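PDB 1TBX: protein F-93 from Sulfolobus virus 1, which probably acts as a homodimeric winged-helix transcription factor that recognises a palindromic or pseudo-palindromic DNA target sequence. Local coordinates for residues 19-24 with 67-72; 14-19 with 79-84. All blocks are in the same frame, centred on the assembly; numbering follows the deposited sequence.

Interaction 1. Residues 19-24 with 67-72; sequences DNEGIA and LYLTEK
G22 and L67 meet backbone to backbone: the amide N of G22 donates to L67 O at 3.0 Å with an almost straight N-H...O angle of 168°. L67 N returns a bond to I23 O at 3.1 Å. The loop thus docks beside strand 64-69 where many winged-helix domains have a short strand between their first two helices, although 19-24 itself forms no regular strand. What presents these groups is a type II turn from N20 to I23, closed by I23 N on N20 O, with G22 at the turn position that takes a positive phi (104°). The ring of Y68 lies with one face beneath this turn, its CE2 3.6 Å from G22 N. Packing is firm on the inner side, where L67 and L69 are buried against L17 of helix 9-17. E21, its CG beside the backbone N (chi1 -72°), runs past L69 N, which lays OE2 against CB and CD1 of L69. Only this carboxylate end is looser, OE1 making a long, weak ion pair with K74. The directional hold therefore comes mainly from two main-chain bonds, which depend on backbone shape more than side-chain identity, while the carboxylate of E21 probably contributes little.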
# COMPACT_ATOMS: atom_id res chain seq x y z
N ASP A 19 -7.83 4.73 15.02
CA ASP A 19 -7.81 4.44 16.42
C ASP A 19 -6.87 5.30 17.27
O ASP A 19 -6.77 5.06 18.50
CB ASP A 19 -7.43 2.96 16.63
CG ASP A 19 -8.61 2.10 17.08
OD1 ASP A 19 -9.59 2.66 17.63
OD2 ASP A 19 -8.65 0.85 16.90
N ASN A 20 -6.15 6.24 16.66
CA ASN A 20 -5.32 7.15 17.44
C ASN A 20 -5.72 8.58 17.24
O ASN A 20 -4.89 9.49 17.36
CB ASN A 20 -3.85 6.97 17.11
CG ASN A 20 -3.28 5.73 17.74
OD1 ASN A 20 -2.11 5.44 17.59
ND2 ASN A 20 -4.14 4.98 18.44
N GLU A 21 -6.99 8.78 16.91
CA GLU A 21 -7.45 10.14 16.76
C GLU A 21 -7.23 10.92 18.07
O GLU A 21 -7.37 10.35 19.15
CB GLU A 21 -8.88 10.16 16.29
CG GLU A 21 -9.00 9.73 14.84
CD GLU A 21 -10.43 9.49 14.46
OE1 GLU A 21 -11.28 10.30 14.86
OE2 GLU A 21 -10.71 8.46 13.81
N GLY A 22 -6.80 12.18 17.97
CA GLY A 22 -6.47 12.95 19.16
C GLY A 22 -4.98 13.07 19.38
O GLY A 22 -4.50 13.93 20.15
N ILE A 23 -4.23 12.21 18.72
CA ILE A 23 -2.80 12.12 18.94
C ILE A 23 -2.17 13.42 18.47
O ILE A 23 -2.54 13.94 17.42
CB ILE A 23 -2.21 10.88 18.22
CG1 ILE A 23 -0.72 10.73 18.52
CG2 ILE A 23 -2.46 10.97 16.70
CD1 ILE A 23 -0.24 9.26 18.73
N ALA A 24 -1.27 13.98 19.27
CA ALA A 24 -0.46 15.07 18.76
C ALA A 24 0.34 14.55 17.56
O ALA A 24 0.97 13.49 17.63
CB ALA A 24 0.47 15.60 19.84
N LEU A 67 -4.41 15.28 15.32
CA LEU A 67 -4.91 14.71 14.08
C LEU A 67 -6.20 13.93 14.24
O LEU A 67 -6.33 13.07 15.14
CB LEU A 67 -3.83 13.81 13.44
CG LEU A 67 -2.54 14.59 13.17
CD1 LEU A 67 -1.45 13.65 12.77
CD2 LEU A 67 -2.70 15.74 12.12
N TYR A 68 -7.16 14.23 13.38
CA TYR A 68 -8.40 13.48 13.36
C TYR A 68 -8.59 12.92 11.99
O TYR A 68 -7.95 13.36 11.02
CB TYR A 68 -9.57 14.34 13.84
CG TYR A 68 -9.27 14.88 15.24
CD1 TYR A 68 -8.39 15.95 15.39
CD2 TYR A 68 -9.76 14.24 16.40
CE1 TYR A 68 -8.03 16.43 16.65
CE2 TYR A 68 -9.41 14.71 17.67
CZ TYR A 68 -8.55 15.82 17.79
OH TYR A 68 -8.16 16.35 19.02
N LEU A 69 -9.41 11.88 11.93
CA LEU A 69 -9.72 11.24 10.67
C LEU A 69 -10.95 11.87 10.12
O LEU A 69 -11.74 12.48 10.83
CB LEU A 69 -9.95 9.75 10.83
CG LEU A 69 -8.66 8.92 10.88
CD1 LEU A 69 -9.03 7.49 11.25
CD2 LEU A 69 -7.94 8.98 9.56
N THR A 70 -11.10 11.73 8.83
CA THR A 70 -12.18 12.33 8.13
C THR A 70 -13.13 11.18 7.88
O THR A 70 -12.75 10.02 8.09
CB THR A 70 -11.53 12.90 6.91
OG1 THR A 70 -11.87 14.28 6.82
CG2 THR A 70 -11.96 12.21 5.61
N GLU A 71 -14.37 11.47 7.48
CA GLU A 71 -15.28 10.41 7.07
C GLU A 71 -14.61 9.45 6.07
O GLU A 71 -14.52 8.24 6.33
CB GLU A 71 -16.51 11.05 6.46
CG GLU A 71 -17.55 11.39 7.50
CD GLU A 71 -18.92 10.79 7.17
OE1 GLU A 71 -18.98 9.75 6.47
OE2 GLU A 71 -19.93 11.36 7.62
N LYS A 72 -14.11 10.00 4.96
CA LYS A 72 -13.38 9.21 3.94
C LYS A 72 -12.02 8.64 4.41
O LYS A 72 -11.57 7.60 3.93
CB LYS A 72 -13.34 9.94 2.56
CG LYS A 72 -12.03 10.56 2.03
CD LYS A 72 -12.34 11.83 1.23
CE LYS A 72 -11.14 12.35 0.42
NZ LYS A 72 -11.36 12.53 -1.06

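Interaction 2. Residues 14-19 with 79-84; sequences LAYLYD and SLKTAI
Helix 9-17 and the long helix 71-94 come closest at A15 and K81, whose CA atoms are 4.7 Å apart, an approach probably helped by the small side chain of A15. In this winged-helix protein the contact joins the first helix of the domain to the helix that follows the wing hairpin. A15 points its CB toward helix 71-94, where it is met by CD1 of I84 at 3.4 Å, with CB of L80 4.3 Å away. On one flank L14 and L80 cross at about a right angle, L14 CD2 lying 3.7 Å from L80 CD1; this apolar patch continues into the dimer, since F6 of the second subunit packs on L14 and F7 of the second subunit on L80. On the other flank K81 provides the polar element. Its CG stands anti to the backbone N (chi1 -178°), and bends further along the chain carry CD past the carbonyl of A15, 3.6 Å from A15 O, and bring the ammonium to the aromatic ring of Y16. That ring is buried, walled in part by L28 and V32 of helix 25-33, while E85 gives the lysine a long, weak ionic partner. The two groups form a cation-pi pair: K81 NZ sits over one face of the Y16 ring, nearly above its centre, 4.0 Å from the centroid and 9° off the ring normal.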
# COMPACT_ATOMS: atom_id res chain seq x y z
N LEU A 14 -1.76 7.22 7.39
CA LEU A 14 -3.20 7.06 7.48
C LEU A 14 -3.65 5.86 8.36
O LEU A 14 -4.51 5.99 9.24
CB LEU A 14 -3.80 6.97 6.06
CG LEU A 14 -5.29 7.27 6.00
CD1 LEU A 14 -5.54 8.60 6.69
CD2 LEU A 14 -5.83 7.26 4.55
N ALA A 15 -3.07 4.69 8.10
CA ALA A 15 -3.38 3.47 8.83
C ALA A 15 -3.14 3.68 10.31
O ALA A 15 -3.97 3.31 11.13
CB ALA A 15 -2.52 2.34 8.34
N TYR A 16 -2.02 4.29 10.65
CA TYR A 16 -1.65 4.45 12.05
C TYR A 16 -2.56 5.41 12.81
O TYR A 16 -2.72 5.29 14.04
CB TYR A 16 -0.19 4.85 12.15
CG TYR A 16 0.64 3.61 12.12
CD1 TYR A 16 0.83 2.87 10.93
CD2 TYR A 16 1.19 3.11 13.31
CE1 TYR A 16 1.59 1.68 10.94
CE2 TYR A 16 1.96 1.93 13.34
CZ TYR A 16 2.15 1.22 12.17
OH TYR A 16 2.90 0.07 12.27
N LEU A 17 -3.16 6.34 12.09
CA LEU A 17 -4.03 7.31 12.72
C LEU A 17 -5.32 6.63 13.20
O LEU A 17 -5.92 7.02 14.22
CB LEU A 17 -4.34 8.45 11.75
CG LEU A 17 -5.17 9.60 12.28
CD1 LEU A 17 -4.64 10.00 13.64
CD2 LEU A 17 -5.08 10.74 11.31
N TYR A 18 -5.75 5.61 12.45
CA TYR A 18 -6.94 4.95 12.81
C TYR A 18 -6.79 4.47 14.23
O TYR A 18 -5.77 3.90 14.62
CB TYR A 18 -7.29 3.81 11.86
CG TYR A 18 -8.65 3.23 12.20
CD1 TYR A 18 -9.82 3.82 11.70
CD2 TYR A 18 -8.78 2.13 13.07
CE1 TYR A 18 -11.10 3.31 12.03
CE2 TYR A 18 -10.05 1.59 13.39
CZ TYR A 18 -11.22 2.19 12.88
OH TYR A 18 -12.49 1.70 13.21
N ASP A 19 -7.83 4.73 15.02
CA ASP A 19 -7.81 4.44 16.42
C ASP A 19 -6.87 5.30 17.27
O ASP A 19 -6.77 5.06 18.50
CB ASP A 19 -7.43 2.96 16.63
CG ASP A 19 -8.61 2.10 17.08
OD1 ASP A 19 -9.59 2.66 17.63
OD2 ASP A 19 -8.65 0.85 16.90
N SER A 79 -9.18 -0.30 5.81
CA SER A 79 -8.70 -1.26 4.84
C SER A 79 -7.18 -1.18 4.62
O SER A 79 -6.55 -2.18 4.32
CB SER A 79 -9.45 -1.13 3.53
OG SER A 79 -9.32 0.18 3.01
N LEU A 80 -6.59 -0.00 4.75
CA LEU A 80 -5.13 0.08 4.75
C LEU A 80 -4.51 -0.64 5.96
O LEU A 80 -3.50 -1.31 5.80
CB LEU A 80 -4.65 1.53 4.72
CG LEU A 80 -4.86 2.40 3.45
CD1 LEU A 80 -4.54 3.91 3.70
CD2 LEU A 80 -4.14 1.83 2.18
N LYS A 81 -5.09 -0.47 7.15
CA LYS A 81 -4.57 -1.06 8.38
C LYS A 81 -4.44 -2.57 8.22
O LYS A 81 -3.43 -3.17 8.64
CB LYS A 81 -5.49 -0.74 9.57
CG LYS A 81 -5.04 -1.27 10.95
CD LYS A 81 -4.21 -0.25 11.80
CE LYS A 81 -2.61 -0.31 11.51
NZ LYS A 81 -1.65 -0.21 12.70
N THR A 82 -5.48 -3.16 7.63
CA THR A 82 -5.61 -4.60 7.45
C THR A 82 -4.50 -5.11 6.49
O THR A 82 -3.81 -6.07 6.80
CB THR A 82 -7.15 -4.98 7.05
OG1 THR A 82 -7.28 -6.33 6.61
CG2 THR A 82 -7.64 -4.32 5.83
N ALA A 83 -4.31 -4.41 5.38
CA ALA A 83 -3.18 -4.60 4.47
C ALA A 83 -1.78 -4.50 5.14
O ALA A 83 -1.00 -5.47 5.09
CB ALA A 83 -3.31 -3.66 3.30
N ILE A 84 -1.45 -3.36 5.78
CA ILE A 84 -0.16 -3.20 6.49
C ILE A 84 0.04 -4.23 7.60
O ILE A 84 1.12 -4.81 7.77
CB ILE A 84 -0.04 -1.79 7.08
CG1 ILE A 84 0.11 -0.77 5.95
CG2 ILE A 84 1.14 -1.71 8.07
CD1 ILE A 84 -0.57 0.52 6.22

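Followed from the N terminus, the chain runs through helix 9-17, which supplies the first half of interaction 2, and at D19, shared by both contacts, enters the loop of interaction 1. Helices 25-33 and 40-52 and the hairpin of strands 56-61 and 64-69 come next; reaching 67-72, the chain closes the 42-residue excursion of interaction 1. Helix 71-94 then carries 79-84 back to helix 9-17, so interaction 2 closes a wider loop with interaction 1 nested inside it. L69 joins the two, touching L14 and Y18. Together they tie the wing hairpin and the dimer-contacting long helix to the first helix and its following loop.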